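Local coordinates for protein type II restriction enzyme NgoMIV (Neisseria gonorrhoeae, PDB 1FIU) that recognises the double-stranded DNA sequence 5'-GCCGGC-3' and cleaves it after the first G, working as a magnesium-dependent homotetrameric type II restriction endonuclease, at residues Gln2-Gln7 with Phe81-His86; Leu103-Tyr108 with Ala112-Leu117; Ile231-Gly236 with Leu262-Ile267. All blocks are in the same frame, centred on the assembly; numbering follows the deposited sequence.

Contact 1 of 3, residues Gln2-Gln7 with Phe81-His86. Unlike the reference sequence in segment 2-7: Q2 (reference Asn).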
loop_
_atom_site.group_PDB
_atom_site.type_symbol
_atom_site.label_atom_id
_atom_site.label_comp_id
_atom_site.label_asym_id
_atom_site.label_seq_id
_atom_site.Cartn_x
_atom_site.Cartn_y
_atom_site.Cartn_z
ATOM N N GLN I 2 18.302 36.243 20.875
ATOM C CA GLN I 2 17.391 35.206 20.411
ATOM C C GLN I 2 18.180 34.398 19.380
ATOM O O GLN I 2 18.873 34.964 18.545
ATOM C CB GLN I 2 16.150 35.831 19.760
ATOM C CG GLN I 2 15.137 36.400 20.753
ATOM C CD GLN I 2 14.118 37.307 20.090
ATOM O OE1 GLN I 2 13.896 37.227 18.877
ATOM N NE2 GLN I 2 13.479 38.170 20.886
ATOM N N PRO I 3 18.125 33.065 19.460
ATOM C CA PRO I 3 18.869 32.264 18.476
ATOM C C PRO I 3 18.370 32.537 17.059
ATOM O O PRO I 3 17.271 33.053 16.875
ATOM C CB PRO I 3 18.631 30.828 18.944
ATOM C CG PRO I 3 17.338 30.900 19.660
ATOM C CD PRO I 3 17.394 32.214 20.405
ATOM N N LEU I 4 19.165 32.197 16.047
ATOM C CA LEU I 4 18.758 32.488 14.682
ATOM C C LEU I 4 17.494 31.802 14.195
ATOM O O LEU I 4 16.786 32.378 13.384
ATOM C CB LEU I 4 19.898 32.220 13.695
ATOM C CG LEU I 4 21.134 33.096 13.886
ATOM C CD1 LEU I 4 22.095 32.846 12.725
ATOM C CD2 LEU I 4 20.740 34.572 13.949
ATOM N N PHE I 5 17.215 30.586 14.659
ATOM C CA PHE I 5 15.993 29.929 14.208
ATOM C C PHE I 5 14.768 30.637 14.790
ATOM O O PHE I 5 13.698 30.625 14.178
ATOM C CB PHE I 5 16.012 28.442 14.552
ATOM C CG PHE I 5 16.815 27.599 13.565
ATOM C CD1 PHE I 5 16.907 26.222 13.718
ATOM C CD2 PHE I 5 17.467 28.193 12.487
ATOM C CE1 PHE I 5 17.645 25.447 12.806
ATOM C CE2 PHE I 5 18.198 27.433 11.576
ATOM C CZ PHE I 5 18.283 26.065 11.737
ATOM N N THR I 6 14.934 31.276 15.954
ATOM C CA THR I 6 13.820 32.014 16.548
ATOM C C THR I 6 13.625 33.276 15.705
ATOM O O THR I 6 12.488 33.657 15.382
ATOM C CB THR I 6 14.118 32.378 18.025
ATOM O OG1 THR I 6 14.305 31.168 18.771
ATOM C CG2 THR I 6 12.955 33.171 18.650
ATOM N N GLN I 7 14.730 33.904 15.309
ATOM C CA GLN I 7 14.662 35.097 14.482
ATOM C C GLN I 7 14.010 34.767 13.132
ATOM O O GLN I 7 13.173 35.519 12.627
ATOM C CB GLN I 7 16.066 35.669 14.273
ATOM C CG GLN I 7 16.698 36.147 15.568
ATOM C CD GLN I 7 18.021 36.841 15.366
ATOM O OE1 GLN I 7 18.177 37.648 14.445
ATOM N NE2 GLN I 7 18.983 36.545 16.237
ATOM N N PHE I 81 17.445 26.215 6.483
ATOM C CA PHE I 81 18.189 25.015 6.118
ATOM C C PHE I 81 19.607 25.340 5.672
ATOM O O PHE I 81 20.545 24.547 5.888
ATOM C CB PHE I 81 17.435 24.252 5.010
ATOM C CG PHE I 81 17.981 22.872 4.752
ATOM C CD1 PHE I 81 18.037 21.922 5.767
ATOM C CD2 PHE I 81 18.427 22.523 3.479
ATOM C CE1 PHE I 81 18.533 20.636 5.525
ATOM C CE2 PHE I 81 18.918 21.246 3.226
ATOM C CZ PHE I 81 18.973 20.301 4.244
ATOM N N GLU I 82 19.757 26.510 5.065
ATOM C CA GLU I 82 21.063 26.973 4.605
ATOM C C GLU I 82 22.070 27.032 5.758
ATOM O O GLU I 82 23.277 26.869 5.543
ATOM C CB GLU I 82 20.934 28.351 3.953
ATOM C CG GLU I 82 22.241 28.871 3.371
ATOM C CD GLU I 82 22.072 30.186 2.619
ATOM O OE1 GLU I 82 21.014 30.840 2.767
ATOM O OE2 GLU I 82 23.009 30.571 1.882
ATOM N N LYS I 83 21.582 27.235 6.987
ATOM C CA LYS I 83 22.461 27.326 8.154
ATOM C C LYS I 83 22.869 25.973 8.736
ATOM O O LYS I 83 23.631 25.897 9.702
ATOM C CB LYS I 83 21.789 28.190 9.241
ATOM C CG LYS I 83 21.460 29.585 8.723
ATOM C CD LYS I 83 20.843 30.487 9.773
ATOM C CE LYS I 83 20.636 31.902 9.204
ATOM N NZ LYS I 83 21.940 32.531 8.775
ATOM N N LEU I 84 22.389 24.892 8.126
ATOM C CA LEU I 84 22.700 23.563 8.632
ATOM C C LEU I 84 23.692 22.784 7.748
ATOM O O LEU I 84 23.795 21.561 7.836
ATOM C CB LEU I 84 21.388 22.777 8.802
ATOM C CG LEU I 84 20.408 23.368 9.839
ATOM C CD1 LEU I 84 19.100 22.584 9.823
ATOM C CD2 LEU I 84 21.042 23.338 11.234
ATOM N N GLN I 85 24.439 23.495 6.918
ATOM C CA GLN I 85 25.402 22.840 6.028
ATOM C C GLN I 85 26.432 21.947 6.753
ATOM O O GLN I 85 26.940 20.988 6.169
ATOM C CB GLN I 85 26.117 23.892 5.174
ATOM C CG GLN I 85 27.196 23.315 4.270
ATOM C CD GLN I 85 26.661 22.845 2.918
ATOM O OE1 GLN I 85 27.373 22.188 2.156
ATOM N NE2 GLN I 85 25.413 23.198 2.612
ATOM N N HIS I 86 26.756 22.249 8.007
ATOM C CA HIS I 86 27.718 21.426 8.745
ATOM C C HIS I 86 27.135 20.108 9.242
ATOM O O HIS I 86 27.881 19.178 9.548
ATOM C CB HIS I 86 28.319 22.206 9.934
ATOM C CG HIS I 86 27.312 22.646 10.946
ATOM N ND1 HIS I 86 26.263 23.483 10.630
ATOM C CD2 HIS I 86 27.191 22.369 12.267
ATOM C CE1 HIS I 86 25.537 23.702 11.712
ATOM N NE2 HIS I 86 26.078 23.039 12.719
#

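Contact 2 of 3, residues Leu103-Tyr108 with Ala112-Leu117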
loop_
_atom_site.group_PDB
_atom_site.type_symbol
_atom_site.label_atom_id
_atom_site.label_comp_id
_atom_site.label_asym_id
_atom_site.label_seq_id
_atom_site.Cartn_x
_atom_site.Cartn_y
_atom_site.Cartn_z
ATOM N N LEU I 103 5.088 16.824 -14.492
ATOM C CA LEU I 103 6.296 16.022 -14.647
ATOM C C LEU I 103 7.548 16.723 -14.112
ATOM O O LEU I 103 8.666 16.348 -14.459
ATOM C CB LEU I 103 6.516 15.623 -16.114
ATOM C CG LEU I 103 5.594 14.544 -16.703
ATOM C CD1 LEU I 103 6.081 14.187 -18.111
ATOM C CD2 LEU I 103 5.585 13.298 -15.813
ATOM N N GLU I 104 7.363 17.744 -13.275
ATOM C CA GLU I 104 8.506 18.432 -12.675
ATOM C C GLU I 104 9.288 17.392 -11.864
ATOM O O GLU I 104 10.519 17.393 -11.884
ATOM C CB GLU I 104 8.036 19.562 -11.747
ATOM C CG GLU I 104 9.098 20.132 -10.772
ATOM C CD GLU I 104 10.216 20.908 -11.457
ATOM O OE1 GLU I 104 10.019 21.369 -12.606
ATOM O OE2 GLU I 104 11.297 21.079 -10.843
ATOM N N ILE I 105 8.582 16.500 -11.165
ATOM C CA ILE I 105 9.294 15.495 -10.374
ATOM C C ILE I 105 10.117 14.537 -11.217
ATOM O O ILE I 105 11.037 13.920 -10.684
ATOM C CB ILE I 105 8.399 14.596 -9.459
ATOM C CG1 ILE I 105 7.333 13.892 -10.286
ATOM C CG2 ILE I 105 7.841 15.397 -8.299
ATOM C CD1 ILE I 105 6.690 12.760 -9.539
ATOM N N ALA I 106 9.797 14.405 -12.509
ATOM C CA ALA I 106 10.584 13.505 -13.362
ATOM C C ALA I 106 11.940 14.107 -13.703
ATOM O O ALA I 106 12.764 13.458 -14.353
ATOM C CB ALA I 106 9.828 13.145 -14.648
ATOM N N ARG I 107 12.185 15.340 -13.269
ATOM C CA ARG I 107 13.492 15.935 -13.509
ATOM C C ARG I 107 14.465 15.441 -12.440
ATOM O O ARG I 107 15.660 15.726 -12.508
ATOM C CB ARG I 107 13.417 17.465 -13.453
ATOM C CG ARG I 107 12.359 18.028 -14.391
ATOM C CD ARG I 107 12.627 19.469 -14.793
ATOM N NE ARG I 107 12.765 20.373 -13.662
ATOM C CZ ARG I 107 12.893 21.690 -13.790
ATOM N NH1 ARG I 107 12.897 22.236 -14.998
ATOM N NH2 ARG I 107 13.006 22.463 -12.720
ATOM N N TYR I 108 13.954 14.677 -11.469
ATOM C CA TYR I 108 14.787 14.179 -10.378
ATOM C C TYR I 108 14.977 12.682 -10.461
ATOM O O TYR I 108 14.118 11.933 -10.923
ATOM C CB TYR I 108 14.187 14.607 -9.034
ATOM C CG TYR I 108 14.010 16.099 -9.056
ATOM C CD1 TYR I 108 12.763 16.660 -9.267
ATOM C CD2 TYR I 108 15.124 16.938 -9.064
ATOM C CE1 TYR I 108 12.621 18.047 -9.509
ATOM C CE2 TYR I 108 15.002 18.305 -9.305
ATOM C CZ TYR I 108 13.747 18.850 -9.533
ATOM O OH TYR I 108 13.628 20.192 -9.832
ATOM N N ALA I 112 12.642 9.874 -12.473
ATOM C CA ALA I 112 12.913 10.188 -13.889
ATOM C C ALA I 112 12.211 9.250 -14.862
ATOM O O ALA I 112 11.903 9.646 -15.987
ATOM C CB ALA I 112 14.413 10.172 -14.133
ATOM N N HIS I 113 11.952 8.009 -14.454
ATOM C CA HIS I 113 11.273 7.068 -15.335
ATOM C C HIS I 113 9.821 7.414 -15.643
ATOM O O HIS I 113 9.234 6.822 -16.536
ATOM C CB HIS I 113 11.299 5.649 -14.742
ATOM C CG HIS I 113 10.727 5.569 -13.360
ATOM N ND1 HIS I 113 11.342 6.168 -12.283
ATOM C CD2 HIS I 113 9.616 4.961 -12.872
ATOM C CE1 HIS I 113 10.642 5.932 -11.188
ATOM N NE2 HIS I 113 9.592 5.203 -11.515
ATOM N N LEU I 114 9.227 8.347 -14.903
ATOM C CA LEU I 114 7.851 8.710 -15.179
ATOM C C LEU I 114 7.746 9.382 -16.556
ATOM O O LEU I 114 6.700 9.316 -17.205
ATOM C CB LEU I 114 7.306 9.616 -14.074
ATOM C CG LEU I 114 7.175 8.917 -12.707
ATOM C CD1 LEU I 114 6.498 9.885 -11.758
ATOM C CD2 LEU I 114 6.382 7.622 -12.809
ATOM N N THR I 115 8.833 9.994 -17.013
ATOM C CA THR I 115 8.826 10.617 -18.353
ATOM C C THR I 115 8.639 9.523 -19.406
ATOM O O THR I 115 7.860 9.677 -20.354
ATOM C CB THR I 115 10.153 11.360 -18.675
ATOM O OG1 THR I 115 10.291 12.505 -17.822
ATOM C CG2 THR I 115 10.153 11.850 -20.133
ATOM N N ALA I 116 9.360 8.417 -19.253
ATOM C CA ALA I 116 9.247 7.325 -20.216
ATOM C C ALA I 116 7.846 6.710 -20.184
ATOM O O ALA I 116 7.264 6.393 -21.238
ATOM C CB ALA I 116 10.305 6.266 -19.932
ATOM N N LEU I 117 7.291 6.567 -18.984
ATOM C CA LEU I 117 5.950 6.004 -18.826
ATOM C C LEU I 117 4.937 6.893 -19.540
ATOM O O LEU I 117 4.103 6.413 -20.310
ATOM C CB LEU I 117 5.569 5.917 -17.349
ATOM C CG LEU I 117 6.308 4.897 -16.486
ATOM C CD1 LEU I 117 5.729 4.906 -15.083
ATOM C CD2 LEU I 117 6.160 3.529 -17.098
HETATM O O HOH W 1 12.861 12.694 -16.848
#

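Contact 3 of 3, residues Ile231-Gly236 with Leu262-Ile267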
loop_
_atom_site.group_PDB
_atom_site.type_symbol
_atom_site.label_atom_id
_atom_site.label_comp_id
_atom_site.label_asym_id
_atom_site.label_seq_id
_atom_site.Cartn_x
_atom_site.Cartn_y
_atom_site.Cartn_z
ATOM N N ILE I 231 -5.136 15.028 8.722
ATOM C CA ILE I 231 -3.964 14.650 7.918
ATOM C C ILE I 231 -2.791 14.190 8.810
ATOM O O ILE I 231 -1.979 13.367 8.383
ATOM C CB ILE I 231 -3.540 15.817 6.962
ATOM C CG1 ILE I 231 -2.408 15.370 6.020
ATOM C CG2 ILE I 231 -3.130 17.029 7.760
ATOM C CD1 ILE I 231 -2.820 14.283 5.002
ATOM N N ALA I 232 -2.720 14.668 10.063
ATOM C CA ALA I 232 -1.617 14.297 10.944
ATOM C C ALA I 232 -1.721 12.899 11.557
ATOM O O ALA I 232 -0.709 12.203 11.734
ATOM C CB ALA I 232 -1.471 15.331 12.071
ATOM N N LEU I 233 -2.931 12.464 11.893
ATOM C CA LEU I 233 -3.048 11.130 12.501
ATOM C C LEU I 233 -2.801 10.011 11.504
ATOM O O LEU I 233 -3.084 10.147 10.328
ATOM C CB LEU I 233 -4.440 10.947 13.136
ATOM C CG LEU I 233 -4.756 11.847 14.328
ATOM C CD1 LEU I 233 -6.207 11.540 14.746
ATOM C CD2 LEU I 233 -3.808 11.627 15.490
ATOM N N GLY I 234 -2.268 8.895 12.000
ATOM C CA GLY I 234 -2.010 7.760 11.142
ATOM C C GLY I 234 -0.597 7.841 10.586
ATOM O O GLY I 234 0.046 8.896 10.671
ATOM N N THR I 235 -0.126 6.733 10.010
ATOM C CA THR I 235 1.222 6.682 9.442
ATOM C C THR I 235 1.210 5.969 8.106
ATOM O O THR I 235 0.252 5.269 7.767
ATOM C CB THR I 235 2.203 5.909 10.372
ATOM O OG1 THR I 235 1.700 4.592 10.611
ATOM C CG2 THR I 235 2.367 6.630 11.702
ATOM N N GLY I 236 2.291 6.158 7.343
ATOM C CA GLY I 236 2.432 5.485 6.060
ATOM C C GLY I 236 2.534 6.369 4.826
ATOM O O GLY I 236 3.151 5.988 3.816
ATOM N N LEU I 262 -7.213 20.142 23.504
ATOM C CA LEU I 262 -5.922 20.000 24.157
ATOM C C LEU I 262 -5.478 18.539 24.123
ATOM O O LEU I 262 -4.324 18.238 23.824
ATOM C CB LEU I 262 -6.016 20.451 25.611
ATOM C CG LEU I 262 -5.696 21.898 25.915
ATOM C CD1 LEU I 262 -6.039 22.180 27.381
ATOM C CD2 LEU I 262 -4.224 22.156 25.643
ATOM N N ASP I 263 -6.398 17.643 24.472
ATOM C CA ASP I 263 -6.121 16.216 24.468
ATOM C C ASP I 263 -5.663 15.770 23.077
ATOM O O ASP I 263 -4.706 15.003 22.949
ATOM C CB ASP I 263 -7.371 15.421 24.863
ATOM C CG ASP I 263 -7.696 15.543 26.346
ATOM O OD1 ASP I 263 -6.879 16.129 27.080
ATOM O OD2 ASP I 263 -8.756 15.042 26.774
ATOM N N LEU I 264 -6.346 16.259 22.048
ATOM C CA LEU I 264 -6.023 15.870 20.677
ATOM C C LEU I 264 -4.678 16.457 20.267
ATOM O O LEU I 264 -3.857 15.771 19.630
ATOM C CB LEU I 264 -7.154 16.297 19.735
ATOM C CG LEU I 264 -7.018 15.878 18.258
ATOM C CD1 LEU I 264 -6.657 14.370 18.152
ATOM C CD2 LEU I 264 -8.321 16.171 17.536
ATOM N N PHE I 265 -4.443 17.710 20.648
ATOM C CA PHE I 265 -3.178 18.381 20.374
ATOM C C PHE I 265 -2.026 17.548 20.953
ATOM O O PHE I 265 -1.041 17.291 20.265
ATOM C CB PHE I 265 -3.161 19.777 21.025
ATOM C CG PHE I 265 -1.846 20.492 20.920
ATOM C CD1 PHE I 265 -1.572 21.335 19.831
ATOM C CD2 PHE I 265 -0.890 20.376 21.932
ATOM C CE1 PHE I 265 -0.373 22.052 19.765
ATOM C CE2 PHE I 265 0.302 21.084 21.879
ATOM C CZ PHE I 265 0.567 21.938 20.782
ATOM N N TYR I 266 -2.122 17.139 22.224
ATOM C CA TYR I 266 -1.032 16.344 22.794
ATOM C C TYR I 266 -0.920 14.943 22.224
ATOM O O TYR I 266 0.170 14.383 22.201
ATOM C CB TYR I 266 -1.110 16.312 24.335
ATOM C CG TYR I 266 -0.726 17.648 24.925
ATOM C CD1 TYR I 266 -1.663 18.430 25.598
ATOM C CD2 TYR I 266 0.553 18.178 24.729
ATOM C CE1 TYR I 266 -1.342 19.706 26.056
ATOM C CE2 TYR I 266 0.886 19.459 25.182
ATOM C CZ TYR I 266 -0.070 20.217 25.844
ATOM O OH TYR I 266 0.225 21.488 26.285
ATOM N N ILE I 267 -2.021 14.369 21.753
ATOM C CA ILE I 267 -1.940 13.044 21.136
ATOM C C ILE I 267 -1.052 13.186 19.902
ATOM O O ILE I 267 -0.162 12.353 19.656
ATOM C CB ILE I 267 -3.314 12.529 20.698
ATOM C CG1 ILE I 267 -4.073 12.041 21.939
ATOM C CG2 ILE I 267 -3.162 11.373 19.696
ATOM C CD1 ILE I 267 -5.503 11.723 21.673
#

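Contact 1 of 3, residues Gln2-Gln7 with Phe81-His86
Behind L4 and F5, which meet K83 and L84 across this contact, the shortest polar bond joins Q7 NE2 to Q2 O at 2.8 Å. It is nearly straight (163° at the hydrogen), and the acceptor lies close to the amide plane of Q7, although the donor is tilted by 30° from the plane of the Q2 carbonyl. This link folds the extended chain end back on the first turn of helix 4-18, where P3 is the N-cap. P3 O also receives the amide N of Q7 at 3.1 Å, with a weaker bond from T6 N, so the first turn, which presents L4 and F5, is held by a side-chain bond to Q2 O as well as by its backbone bonds to P3 O.

The contact itself is apolar. L4 sends CD1 against the outer methylenes of K83, 3.9 Å from CE, with the two side chains crossing at about a right angle. The lysine is extended as far as CE and bends only at its last torsion (chi4 -60°), which leaves NZ beside the same methyl. F5 reaches across with the outer end of its ring: CZ stands 3.9 Å from L84 CD2 and equally near L84 CG, which lies at the ring edge, in plane. K83 CB approaches the same ring obliquely, 4.3 Å from F5 CE2. Both neighbours thus meet the outer end of the phenyl, at CE2 and CZ.

K83 NZ has a long, weak ion pair with E157 of a second subunit, whose L159 and V160 pack on P3 and F5. Within the chain, L282 of helix 280-283 touches both F5 and L84. The contact therefore joins the start of helix 4-18 to the loop between helix 62-81 and strand 92-96, next to the C-terminal helix and a subunit interface.

Contact 2 of 3, residues Leu103-Tyr108 with Ala112-Leu117
A106 and A112 meet through the backbone: A106 O accepts a CA-H...O contact from A112 CA, 3.3 Å away, with an angle of 152° at the hydrogen. The same carbonyl is also served by a water, which donates to A106 O at 2.6 Å and lies 2.8 Å from T115 OG1; its bond to A112 O is weak. One water thus ties the carbonyl of the 3-10 turn to T115 and, weakly, to A112. T115 OG1 is placed for this by a chi1 of -67°, beside its own backbone N, and A106 CB nestles against it at 3.3 Å.

On the apolar flank, I105 CD1 touches L114 CD1 at 3.6 Å, the two side chains meeting at a slant. I105 can do so because CG1 sits between backbone N and carbonyl carbon (chi1 56°). L103 CD2 adds a looser contact to L114 CB.

Behind this shell, the 3-10 turn is fixed by its backbone bonds, among them A106 N to L103 O and Y108 N to I105 O. E104 OE2 then gathers the far side. It accepts Y108 OH at 2.7 Å, nearly along its C-O axis and in the plane of the tyrosine ring, and pairs with R107 NH2 in a salt bridge whose hydrogen bond is weak. K95 adds a second salt bridge to the same oxygen, so the carboxylate is probably kept ionised. R107 CB also covers one face of the Y108 ring, toward its rim.

Outward, I105 rests on I137 and P139, leading toward magnesium-binding D140. E104 and Y108 pack on I142 of strand 141-145, while helix 113-121 leans with L117 on L127 of a third subunit.

Contact 3 of 3, residues Ile231-Gly236 with Leu262-Ile267
Helix 225-232 unwinds at L233, whose CA lies 8.9 Å from I267 CA on helix 259-270, the nearest such pair. Both helices belong to connections between neighbouring parallel strands: helix 225-232 links strands 215-220 and 240-243 in a beta-alpha-beta crossover, and helix 259-270 lies on the way from 240-243 to 274-276. They are part of the alpha/beta core of a PDDEXK-clan nuclease. L233 is the first residue to leave helical angles, and the chain then runs extended through T235. G234 has a positive phi (91°), at which a CB would press on the carbonyl O of L233. The bond from CA to CB of L233 points toward the second helix, and that of I267 points back toward the first segment.

L233 alone carries the first side of this small, wholly apolar contact, and its two methyls divide the work. CD1 reaches L264 CD1 at 4.5 Å. The leucine of the helix turns its branch inward because CG stands anti to the backbone N (chi1 -176°).

Around the contact, M268 also touches L233, and A128 of a fourth subunit packs on I267. The carbonyls of L233 and G234 are held by R199 NH2 and R273 NH2, which fixes the chain just past the helix end. The other methyl, L233 CD2, closes the contact against I267 CG2 at 4.3 Å.

From the N terminus, contact 1 comes first: it brings residues 2-7 to 81-86 and so closes a large loop of mostly helical chain ahead of strand 92-96. Contact 2 follows locally, with three residues between its segments, after that strand and at the start of the chain's helix 113-121. Contact 3 comes last, spanning strand 240-243 and helix 246-256 to set the end of one crossover helix beside another. The three lie in series, none nesting in or crossing another, and their nearest atoms stay about 13 to 17 Å apart. Contacts 1 and 3 both adjoin the second subunit, contact 3 also the fourth, and contact 2 the third.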